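Local coordinates for hydrogenase maturation factor (Thermoanaerobacter tengcongensis, PDB 3VTH), which probably transfers the carbamoyl group of carbamoyl phosphate, with ATP, to the C-terminal cysteine of HypE in [NiFe]-hydrogenase maturation, at residues K245-R257 with M318-V332. Sequence-based numbering, arbitrary orientation.
With MG (magnesium ion), chain G; APC (diphosphomethylphosphonic acid adenosyl ester), chain F.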
ATOM      1  N   LYS A 245     -23.718  -2.734  -0.853  1.00 38.48           N
ATOM      2  CA  LYS A 245     -22.420  -3.287  -0.462  1.00 38.36           C
ATOM      3  C   LYS A 245     -22.361  -3.612   1.044  1.00 40.20           C
ATOM      4  O   LYS A 245     -21.576  -4.470   1.467  1.00 39.92           O
ATOM      5  CB  LYS A 245     -21.260  -2.370  -0.895  1.00 36.53           C
ATOM      6  CG  LYS A 245     -19.880  -3.065  -0.834  1.00 35.53           C
ATOM      7  CD  LYS A 245     -18.723  -2.220  -1.395  1.00 30.31           C
ATOM      8  CE  LYS A 245     -17.383  -2.871  -1.035  1.00 29.09           C
ATOM      9  NZ  LYS A 245     -16.212  -2.152  -1.628  1.00 28.26           N
ATOM     10  N   LYS A 246     -23.217  -2.958   1.830  1.00 42.63           N
ATOM     11  CA  LYS A 246     -23.237  -3.082   3.296  1.00 45.58           C
ATOM     12  C   LYS A 246     -21.976  -2.454   3.913  1.00 45.42           C
ATOM     13  O   LYS A 246     -21.447  -2.928   4.924  1.00 46.07           O
ATOM     14  CB  LYS A 246     -23.444  -4.546   3.746  1.00 46.63           C
ATOM     15  CG  LYS A 246     -24.823  -5.114   3.406  1.00 50.05           C
ATOM     16  CD  LYS A 246     -24.767  -6.610   3.112  1.00 53.44           C
ATOM     17  CE  LYS A 246     -26.085  -7.125   2.504  1.00 56.23           C
ATOM     18  NZ  LYS A 246     -27.109  -7.438   3.542  1.00 60.17           N
ATOM     19  N   ARG A 247     -21.507  -1.379   3.285  1.00 45.59           N
ATOM     20  CA  ARG A 247     -20.304  -0.643   3.702  1.00 45.20           C
ATOM     21  C   ARG A 247     -20.761   0.745   4.141  1.00 45.90           C
ATOM     22  O   ARG A 247     -20.886   1.660   3.314  1.00 45.30           O
ATOM     23  CB  ARG A 247     -19.359  -0.535   2.508  1.00 44.09           C
ATOM     24  CG  ARG A 247     -17.990   0.069   2.768  1.00 44.97           C
ATOM     25  CD  ARG A 247     -17.237   0.056   1.435  1.00 45.84           C
ATOM     26  NE  ARG A 247     -15.918   0.673   1.490  1.00 45.70           N
ATOM     27  CZ  ARG A 247     -15.699   1.983   1.578  1.00 44.81           C
ATOM     28  NH1 ARG A 247     -16.720   2.826   1.657  1.00 47.59           N
ATOM     29  NH2 ARG A 247     -14.464   2.448   1.603  1.00 40.87           N
ATOM     30  N   TYR A 248     -21.018   0.906   5.437  1.00 46.76           N
ATOM     31  CA  TYR A 248     -21.757   2.077   5.910  1.00 48.03           C
ATOM     32  C   TYR A 248     -20.936   3.242   6.450  1.00 46.92           C
ATOM     33  O   TYR A 248     -21.441   4.378   6.515  1.00 48.34           O
ATOM     34  CB  TYR A 248     -22.797   1.671   6.947  1.00 50.20           C
ATOM     35  CG  TYR A 248     -24.080   1.133   6.351  1.00 53.90           C
ATOM     36  CD1 TYR A 248     -25.009   1.990   5.749  1.00 56.80           C
ATOM     37  CD2 TYR A 248     -24.375  -0.233   6.405  1.00 56.56           C
ATOM     38  CE1 TYR A 248     -26.206   1.493   5.205  1.00 59.03           C
ATOM     39  CE2 TYR A 248     -25.563  -0.739   5.870  1.00 58.59           C
ATOM     40  CZ  TYR A 248     -26.472   0.128   5.274  1.00 60.06           C
ATOM     41  OH  TYR A 248     -27.645  -0.374   4.751  1.00 62.27           O
ATOM     42  N   GLY A 249     -19.700   2.972   6.859  1.00 44.22           N
ATOM     43  CA  GLY A 249     -18.891   4.000   7.510  1.00 42.50           C
ATOM     44  C   GLY A 249     -17.614   4.404   6.795  1.00 39.53           C
ATOM     45  O   GLY A 249     -17.273   5.594   6.763  1.00 39.04           O
ATOM     46  N   LYS A 250     -16.894   3.423   6.253  1.00 37.28           N
ATOM     47  CA  LYS A 250     -15.611   3.682   5.617  1.00 35.36           C
ATOM     48  C   LYS A 250     -15.795   4.659   4.451  1.00 33.79           C
ATOM     49  O   LYS A 250     -16.713   4.484   3.642  1.00 34.18           O
ATOM     50  CB  LYS A 250     -14.986   2.387   5.089  1.00 34.90           C
ATOM     51  CG  LYS A 250     -14.323   1.477   6.131  1.00 37.27           C
ATOM     52  CD  LYS A 250     -13.503   0.400   5.375  1.00 41.02           C
ATOM     53  CE  LYS A 250     -12.829  -0.606   6.318  1.00 43.62           C
ATOM     54  NZ  LYS A 250     -12.226  -1.740   5.547  1.00 44.89           N
ATOM     55  N   PRO A 251     -14.924   5.684   4.359  1.00 32.04           N
ATOM     56  CA  PRO A 251     -15.015   6.666   3.267  1.00 30.84           C
ATOM     57  C   PRO A 251     -14.775   6.035   1.895  1.00 29.44           C
ATOM     58  O   PRO A 251     -13.986   5.093   1.775  1.00 27.97           O
ATOM     59  CB  PRO A 251     -13.876   7.648   3.572  1.00 30.26           C
ATOM     60  CG  PRO A 251     -12.868   6.810   4.385  1.00 30.27           C
ATOM     61  CD  PRO A 251     -13.730   5.890   5.206  1.00 31.48           C
ATOM     62  N   PHE A 252     -15.450   6.570   0.880  1.00 28.54           N
ATOM     63  CA  PHE A 252     -15.228   6.181  -0.502  1.00 27.28           C
ATOM     64  C   PHE A 252     -14.182   7.067  -1.161  1.00 26.82           C
ATOM     65  O   PHE A 252     -14.239   8.308  -1.043  1.00 26.82           O
ATOM     66  CB  PHE A 252     -16.509   6.346  -1.325  1.00 27.61           C
ATOM     67  CG  PHE A 252     -17.551   5.290  -1.078  1.00 29.26           C
ATOM     68  CD1 PHE A 252     -17.214   3.936  -1.024  1.00 29.56           C
ATOM     69  CD2 PHE A 252     -18.883   5.647  -0.966  1.00 29.28           C
ATOM     70  CE1 PHE A 252     -18.201   2.964  -0.831  1.00 30.69           C
ATOM     71  CE2 PHE A 252     -19.872   4.681  -0.780  1.00 31.41           C
ATOM     72  CZ  PHE A 252     -19.533   3.349  -0.695  1.00 31.19           C
ATOM     73  N   ALA A 253     -13.272   6.426  -1.886  1.00 24.28           N
ATOM     74  CA  ALA A 253     -12.377   7.097  -2.801  1.00 24.86           C
ATOM     75  C   ALA A 253     -13.141   7.491  -4.063  1.00 25.44           C
ATOM     76  O   ALA A 253     -14.091   6.827  -4.438  1.00 25.99           O
ATOM     77  CB  ALA A 253     -11.221   6.174  -3.166  1.00 23.44           C
ATOM     78  N   VAL A 254     -12.704   8.562  -4.716  1.00 26.21           N
ATOM     79  CA  VAL A 254     -13.384   9.104  -5.886  1.00 27.63           C
ATOM     80  C   VAL A 254     -12.357   9.300  -7.009  1.00 27.77           C
ATOM     81  O   VAL A 254     -11.200   9.653  -6.747  1.00 28.05           O
ATOM     82  CB  VAL A 254     -14.108  10.437  -5.514  1.00 28.67           C
ATOM     83  CG1 VAL A 254     -14.628  11.171  -6.738  1.00 32.39           C
ATOM     84  CG2 VAL A 254     -15.293  10.156  -4.584  1.00 28.84           C
ATOM     85  N   MET A 255     -12.768   9.010  -8.243  1.00 27.85           N
ATOM     86  CA  MET A 255     -11.971   9.315  -9.412  1.00 27.89           C
ATOM     87  C   MET A 255     -12.412  10.640 -10.019  1.00 28.76           C
ATOM     88  O   MET A 255     -13.598  10.849 -10.257  1.00 29.77           O
ATOM     89  CB  MET A 255     -12.089   8.210 -10.467  1.00 28.06           C
ATOM     90  CG  MET A 255     -11.215   8.469 -11.685  1.00 28.47           C
ATOM     91  SD  MET A 255     -11.262   7.134 -12.907  1.00 28.38           S
ATOM     92  CE  MET A 255     -10.268   5.893 -12.097  1.00 23.02           C
ATOM     93  N   MET A 256     -11.457  11.523 -10.272  1.00 28.41           N
ATOM     94  CA  MET A 256     -11.733  12.786 -10.956  1.00 30.67           C
ATOM     95  C   MET A 256     -10.946  12.847 -12.255  1.00 31.28           C
ATOM     96  O   MET A 256      -9.991  12.098 -12.425  1.00 30.44           O
ATOM     97  CB  MET A 256     -11.372  13.956 -10.050  1.00 31.20           C
ATOM     98  CG  MET A 256     -12.135  13.896  -8.733  1.00 31.99           C
ATOM     99  SD  MET A 256     -12.119  15.458  -7.865  1.00 36.11           S
ATOM    100  CE  MET A 256     -12.891  14.961  -6.328  1.00 31.89           C
ATOM    101  N   ARG A 257     -11.342  13.736 -13.159  1.00 32.87           N
ATOM    102  CA  ARG A 257     -10.813  13.714 -14.520  1.00 34.38           C
ATOM    103  C   ARG A 257      -9.374  14.211 -14.628  1.00 34.08           C
ATOM    104  O   ARG A 257      -8.602  13.672 -15.416  1.00 34.23           O
ATOM    105  CB  ARG A 257     -11.749  14.463 -15.485  1.00 36.51           C
ATOM    106  CG  ARG A 257     -11.821  15.955 -15.269  1.00 40.65           C
ATOM    107  CD  ARG A 257     -13.152  16.553 -15.742  1.00 46.05           C
ATOM    108  NE  ARG A 257     -13.380  16.377 -17.176  1.00 50.57           N
ATOM    109  CZ  ARG A 257     -14.287  15.548 -17.699  1.00 52.02           C
ATOM    110  NH1 ARG A 257     -15.074  14.812 -16.910  1.00 50.57           N
ATOM    111  NH2 ARG A 257     -14.414  15.464 -19.017  1.00 54.14           N
ATOM    112  N   MET A 318     -14.712   9.584 -19.006  1.00 34.48           N
ATOM    113  CA  MET A 318     -14.616  10.994 -18.621  1.00 36.87           C
ATOM    114  C   MET A 318     -15.076  11.986 -19.691  1.00 39.03           C
ATOM    115  O   MET A 318     -15.604  13.048 -19.358  1.00 39.79           O
ATOM    116  CB  MET A 318     -13.198  11.343 -18.131  1.00 36.73           C
ATOM    117  CG  MET A 318     -12.834  10.769 -16.747  1.00 37.08           C
ATOM    118  SD  MET A 318     -13.984  11.383 -15.493  1.00 44.92           S
ATOM    119  CE  MET A 318     -13.354  10.616 -14.006  1.00 42.07           C
ATOM    120  N   GLU A 319     -14.889  11.656 -20.968  1.00 40.16           N
ATOM    121  CA  GLU A 319     -15.473  12.496 -22.023  1.00 43.23           C
ATOM    122  C   GLU A 319     -17.014  12.385 -22.102  1.00 43.59           C
ATOM    123  O   GLU A 319     -17.670  13.246 -22.706  1.00 44.80           O
ATOM    124  CB  GLU A 319     -14.793  12.299 -23.401  1.00 44.15           C
ATOM    125  CG  GLU A 319     -13.987  11.017 -23.559  1.00 47.38           C
ATOM    126  CD  GLU A 319     -13.056  10.995 -24.778  1.00 50.79           C
ATOM    127  OE1 GLU A 319     -11.862  10.636 -24.611  1.00 53.40           O
ATOM    128  OE2 GLU A 319     -13.510  11.312 -25.892  1.00 53.31           O
ATOM    129  N   GLU A 320     -17.592  11.356 -21.475  1.00 42.21           N
ATOM    130  CA  GLU A 320     -19.053  11.150 -21.534  1.00 43.02           C
ATOM    131  C   GLU A 320     -19.816  11.688 -20.325  1.00 42.69           C
ATOM    132  O   GLU A 320     -20.997  12.018 -20.447  1.00 43.68           O
ATOM    133  CB  GLU A 320     -19.419   9.674 -21.768  1.00 42.71           C
ATOM    134  CG  GLU A 320     -18.871   9.045 -23.053  1.00 44.46           C
ATOM    135  CD  GLU A 320     -19.250   9.804 -24.324  1.00 49.47           C
ATOM    136  OE1 GLU A 320     -20.411  10.256 -24.449  1.00 51.10           O
ATOM    137  OE2 GLU A 320     -18.381   9.929 -25.216  1.00 52.97           O
ATOM    138  N   ILE A 321     -19.144  11.790 -19.174  1.00 40.59           N
ATOM    139  CA  ILE A 321     -19.776  12.282 -17.946  1.00 40.35           C
ATOM    140  C   ILE A 321     -19.206  13.651 -17.512  1.00 41.46           C
ATOM    141  O   ILE A 321     -18.084  13.998 -17.883  1.00 40.76           O
ATOM    142  CB  ILE A 321     -19.643  11.242 -16.794  1.00 38.73           C
ATOM    143  CG1 ILE A 321     -18.167  10.964 -16.468  1.00 35.60           C
ATOM    144  CG2 ILE A 321     -20.355   9.935 -17.153  1.00 38.18           C
ATOM    145  CD1 ILE A 321     -17.944  10.059 -15.258  1.00 33.24           C
ATOM    146  N   ASP A 322     -19.972  14.425 -16.738  1.00 42.52           N
ATOM    147  CA  ASP A 322     -19.452  15.679 -16.161  1.00 43.95           C
ATOM    148  C   ASP A 322     -19.479  15.697 -14.618  1.00 42.72           C
ATOM    149  O   ASP A 322     -19.876  16.695 -13.996  1.00 44.03           O
ATOM    150  CB  ASP A 322     -20.186  16.908 -16.724  1.00 46.84           C
ATOM    151  CG  ASP A 322     -21.683  16.885 -16.442  1.00 51.26           C
ATOM    152  OD1 ASP A 322     -22.140  16.028 -15.648  1.00 55.81           O
ATOM    153  OD2 ASP A 322     -22.413  17.728 -17.007  1.00 56.05           O
ATOM    154  N   PHE A 323     -19.080  14.588 -14.012  1.00 39.54           N
ATOM    155  CA  PHE A 323     -19.089  14.458 -12.557  1.00 38.12           C
ATOM    156  C   PHE A 323     -18.034  13.455 -12.148  1.00 35.93           C
ATOM    157  O   PHE A 323     -17.763  12.516 -12.901  1.00 35.84           O
ATOM    158  CB  PHE A 323     -20.491  14.064 -12.008  1.00 38.66           C
ATOM    159  CG  PHE A 323     -21.159  12.920 -12.750  1.00 38.41           C
ATOM    160  CD1 PHE A 323     -20.744  11.591 -12.560  1.00 37.05           C
ATOM    161  CD2 PHE A 323     -22.197  13.174 -13.645  1.00 39.39           C
ATOM    162  CE1 PHE A 323     -21.359  10.533 -13.255  1.00 36.56           C
ATOM    163  CE2 PHE A 323     -22.828  12.136 -14.335  1.00 39.41           C
ATOM    164  CZ  PHE A 323     -22.407  10.810 -14.144  1.00 37.72           C
ATOM    165  N   PRO A 324     -17.419  13.651 -10.964  1.00 34.52           N
ATOM    166  CA  PRO A 324     -16.493  12.643 -10.463  1.00 32.54           C
ATOM    167  C   PRO A 324     -17.261  11.403 -10.020  1.00 31.62           C
ATOM    168  O   PRO A 324     -18.477  11.473  -9.784  1.00 32.25           O
ATOM    169  CB  PRO A 324     -15.838  13.317  -9.249  1.00 32.06           C
ATOM    170  CG  PRO A 324     -16.455  14.691  -9.120  1.00 34.35           C
ATOM    171  CD  PRO A 324     -17.641  14.753 -10.005  1.00 34.95           C
ATOM    172  N   ILE A 325     -16.568  10.277  -9.903  1.00 29.63           N
ATOM    173  CA  ILE A 325     -17.245   9.038  -9.532  1.00 29.31           C
ATOM    174  C   ILE A 325     -16.565   8.303  -8.383  1.00 28.37           C
ATOM    175  O   ILE A 325     -15.347   8.240  -8.322  1.00 27.73           O
ATOM    176  CB  ILE A 325     -17.361   8.073 -10.735  1.00 28.79           C
ATOM    177  CG1 ILE A 325     -15.964   7.807 -11.334  1.00 28.17           C
ATOM    178  CG2 ILE A 325     -18.350   8.637 -11.789  1.00 30.37           C
ATOM    179  CD1 ILE A 325     -15.922   6.772 -12.470  1.00 30.12           C
ATOM    180  N   VAL A 326     -17.373   7.716  -7.503  1.00 28.93           N
ATOM    181  CA  VAL A 326     -16.904   6.746  -6.518  1.00 28.37           C
ATOM    182  C   VAL A 326     -16.273   5.575  -7.262  1.00 28.72           C
ATOM    183  O   VAL A 326     -16.751   5.183  -8.326  1.00 28.69           O
ATOM    184  CB  VAL A 326     -18.075   6.228  -5.662  1.00 29.26           C
ATOM    185  CG1 VAL A 326     -17.666   5.017  -4.805  1.00 28.41           C
ATOM    186  CG2 VAL A 326     -18.608   7.354  -4.786  1.00 28.90           C
ATOM    187  N   MET A 327     -15.170   5.063  -6.722  1.00 28.06           N
ATOM    188  CA  MET A 327     -14.600   3.805  -7.153  1.00 28.57           C
ATOM    189  C   MET A 327     -14.315   3.032  -5.877  1.00 27.83           C
ATOM    190  O   MET A 327     -13.409   3.398  -5.115  1.00 27.64           O
ATOM    191  CB  MET A 327     -13.295   4.025  -7.933  1.00 28.13           C
ATOM    192  CG  MET A 327     -13.501   4.600  -9.313  1.00 32.67           C
ATOM    193  SD  MET A 327     -14.265   3.381 -10.399  1.00 36.71           S
ATOM    194  CE  MET A 327     -12.811   2.672 -11.183  1.00 36.95           C
ATOM    195  N   THR A 328     -15.093   1.985  -5.641  1.00 27.16           N
ATOM    196  CA  THR A 328     -14.902   1.139  -4.473  1.00 26.99           C
ATOM    197  C   THR A 328     -14.747  -0.265  -5.009  1.00 26.99           C
ATOM    198  O   THR A 328     -15.237  -0.568  -6.091  1.00 27.03           O
ATOM    199  CB  THR A 328     -16.071   1.274  -3.441  1.00 28.01           C
ATOM    200  OG1 THR A 328     -15.734   0.574  -2.229  1.00 26.68           O
ATOM    201  CG2 THR A 328     -17.382   0.731  -3.996  1.00 28.59           C
ATOM    202  N   SER A 329     -14.047  -1.123  -4.281  1.00 26.67           N
ATOM    203  CA  SER A 329     -13.726  -2.423  -4.840  1.00 26.20           C
ATOM    204  C   SER A 329     -15.002  -3.257  -4.992  1.00 27.45           C
ATOM    205  O   SER A 329     -15.928  -3.169  -4.179  1.00 27.79           O
ATOM    206  CB  SER A 329     -12.645  -3.132  -4.008  1.00 26.13           C
ATOM    207  OG  SER A 329     -13.140  -3.479  -2.732  1.00 25.76           O
ATOM    208  N   GLY A 330     -15.041  -4.032  -6.070  1.00 27.41           N
ATOM    209  CA  GLY A 330     -16.197  -4.836  -6.432  1.00 29.26           C
ATOM    210  C   GLY A 330     -16.222  -6.149  -5.682  1.00 29.90           C
ATOM    211  O   GLY A 330     -15.674  -7.153  -6.147  1.00 29.66           O
ATOM    212  N   ASN A 331     -16.850  -6.119  -4.508  1.00 30.72           N
ATOM    213  CA  ASN A 331     -17.023  -7.288  -3.649  1.00 32.47           C
ATOM    214  C   ASN A 331     -18.098  -6.963  -2.618  1.00 34.69           C
ATOM    215  O   ASN A 331     -18.422  -5.784  -2.409  1.00 34.38           O
ATOM    216  CB  ASN A 331     -15.707  -7.665  -2.953  1.00 31.48           C
ATOM    217  CG  ASN A 331     -14.980  -6.457  -2.362  1.00 30.65           C
ATOM    218  OD1 ASN A 331     -14.113  -5.869  -3.014  1.00 29.77           O
ATOM    219  ND2 ASN A 331     -15.323  -6.089  -1.121  1.00 28.80           N
ATOM    220  N   VAL A 332     -18.670  -7.986  -1.989  1.00 37.31           N
ATOM    221  CA  VAL A 332     -19.456  -7.715  -0.792  1.00 39.89           C
ATOM    222  C   VAL A 332     -18.443  -7.314   0.274  1.00 39.99           C
ATOM    223  O   VAL A 332     -17.279  -7.762   0.246  1.00 38.98           O
ATOM    224  CB  VAL A 332     -20.413  -8.888  -0.362  1.00 42.17           C
ATOM    225  CG1 VAL A 332     -19.700 -10.223  -0.310  1.00 43.62           C
ATOM    226  CG2 VAL A 332     -21.097  -8.595   0.997  1.00 43.36           C
TER
HETATM  227 MG    MG G 805     -12.371  -2.854  -0.860  1.00 45.30          MG
HETATM  228  PG  APC F 804     -14.358  -3.518   1.637  1.00 34.95           P
HETATM  229  O1G APC F 804     -14.127  -3.497   0.148  1.00 33.49           O
HETATM  230  O2G APC F 804     -15.561  -2.701   2.043  1.00 35.90           O
HETATM  231  O3G APC F 804     -14.349  -4.888   2.253  1.00 32.93           O
HETATM  232  PB  APC F 804     -12.143  -1.679   1.788  1.00 35.10           P
HETATM  233  O1B APC F 804     -11.279  -2.369   0.779  1.00 33.46           O
HETATM  234  O2B APC F 804     -11.403  -1.096   2.976  1.00 37.17           O
HETATM  235  O3B APC F 804     -13.129  -2.795   2.397  1.00 34.11           O
HETATM  236  PA  APC F 804     -12.683   0.278  -0.611  1.00 31.84           P
HETATM  237  O1A APC F 804     -13.647   1.395  -0.937  1.00 30.81           O
HETATM  238  O2A APC F 804     -12.530  -0.759  -1.664  1.00 32.04           O
HETATM  239  C3A APC F 804     -13.205  -0.422   1.002  1.00 33.51           C
HETATM  240  O5' APC F 804     -11.195   0.854  -0.377  1.00 31.44           O
HETATM  241  C5' APC F 804     -10.878   2.242  -0.318  1.00 32.54           C
HETATM  242  C4' APC F 804      -9.900   2.461   0.833  1.00 31.97           C
HETATM  243  O4' APC F 804      -9.507   3.838   0.785  1.00 32.31           O
HETATM  244  C3' APC F 804     -10.584   2.223   2.182  1.00 33.10           C
HETATM  245  O3' APC F 804      -9.724   1.528   3.102  1.00 35.70           O
HETATM  246  C2' APC F 804     -10.820   3.623   2.710  1.00 32.89           C
HETATM  247  O2' APC F 804     -10.936   3.663   4.145  1.00 32.50           O
HETATM  248  C1' APC F 804      -9.664   4.402   2.085  1.00 30.60           C
HETATM  249  N9  APC F 804     -10.093   5.795   2.021  1.00 30.91           N
HETATM  250  C8  APC F 804     -10.973   6.355   1.147  1.00 31.18           C
HETATM  251  N7  APC F 804     -11.149   7.666   1.447  1.00 31.40           N
HETATM  252  C5  APC F 804     -10.381   7.940   2.523  1.00 30.05           C
HETATM  253  C6  APC F 804     -10.095   9.121   3.367  1.00 30.82           C
HETATM  254  N6  APC F 804     -10.671  10.314   3.111  1.00 32.22           N
HETATM  255  N1  APC F 804      -9.235   8.970   4.399  1.00 30.61           N
HETATM  256  C2  APC F 804      -8.630   7.795   4.669  1.00 31.61           C
HETATM  257  N3  APC F 804      -8.836   6.672   3.962  1.00 28.96           N
HETATM  258  C4  APC F 804      -9.686   6.700   2.897  1.00 29.83           C
HETATM  259  O   HOH W   1     -13.729   3.630  -2.289  1.00 22.20           O
HETATM  260  O   HOH W   2     -17.185  15.221 -20.038  1.00 25.82           O
HETATM  261  O   HOH W   3     -11.630  -4.947  -0.830  1.00 35.48           O
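Lys-245 places CG opposite its backbone N (chi1 -165°) and stays extended to NZ, which meets the hydroxyl of Thr-328 tip to tip. OG1 of Thr-328 is likewise anti to its own N (chi1 -172°). NZ of Lys-245 donates to Thr-328 OG1 at 2.8 Å. Lys-245 NZ also donates to a lone pair of Ser-329 O, in the carbonyl plane, and to APC O1G at 3.1 Å. Thr-328 OG1 in turn donates a hydrogen bond to APC O1A (2.6 Å). With an alanine here, Ser-329 O and Thr-328 OG1 would probably lose this donor, and the APC gamma-phosphate one positive charge. Ser-329 OG binds magnesium at 2.1 Å and donates to Asn-331 OD1, while Asn-331 ND2 holds O1G. This is the nucleotide and magnesium site of the YrdC-like (Sua5/YciO/YrdC) domain, here holding the ATP analogue APC. Val-326 CG1 lies over one face of the Phe-252 ring, a CH-pi contact 4.1 Å from the centroid. Met-255 and Ile-325 form an antiparallel hydrogen-bonded pair; Met-255 N reaches Ile-325 O at 2.7 Å. At the far end the Arg-257 guanidinium holds carbonyls at the C-terminal part of helix 312-320 and just beyond it: NH2 donates to Met-318 O (2.7 Å) and NH1 to Ile-321 O. Strands 254-255 and 325-329 are neighbours within a mixed sheet, flanked by strands 303-307 and 226-229. Leu-241 of helix 235-245 packs on Phe-252 and Val-326, and helix 259-265 packs on Met-256 and Pro-324.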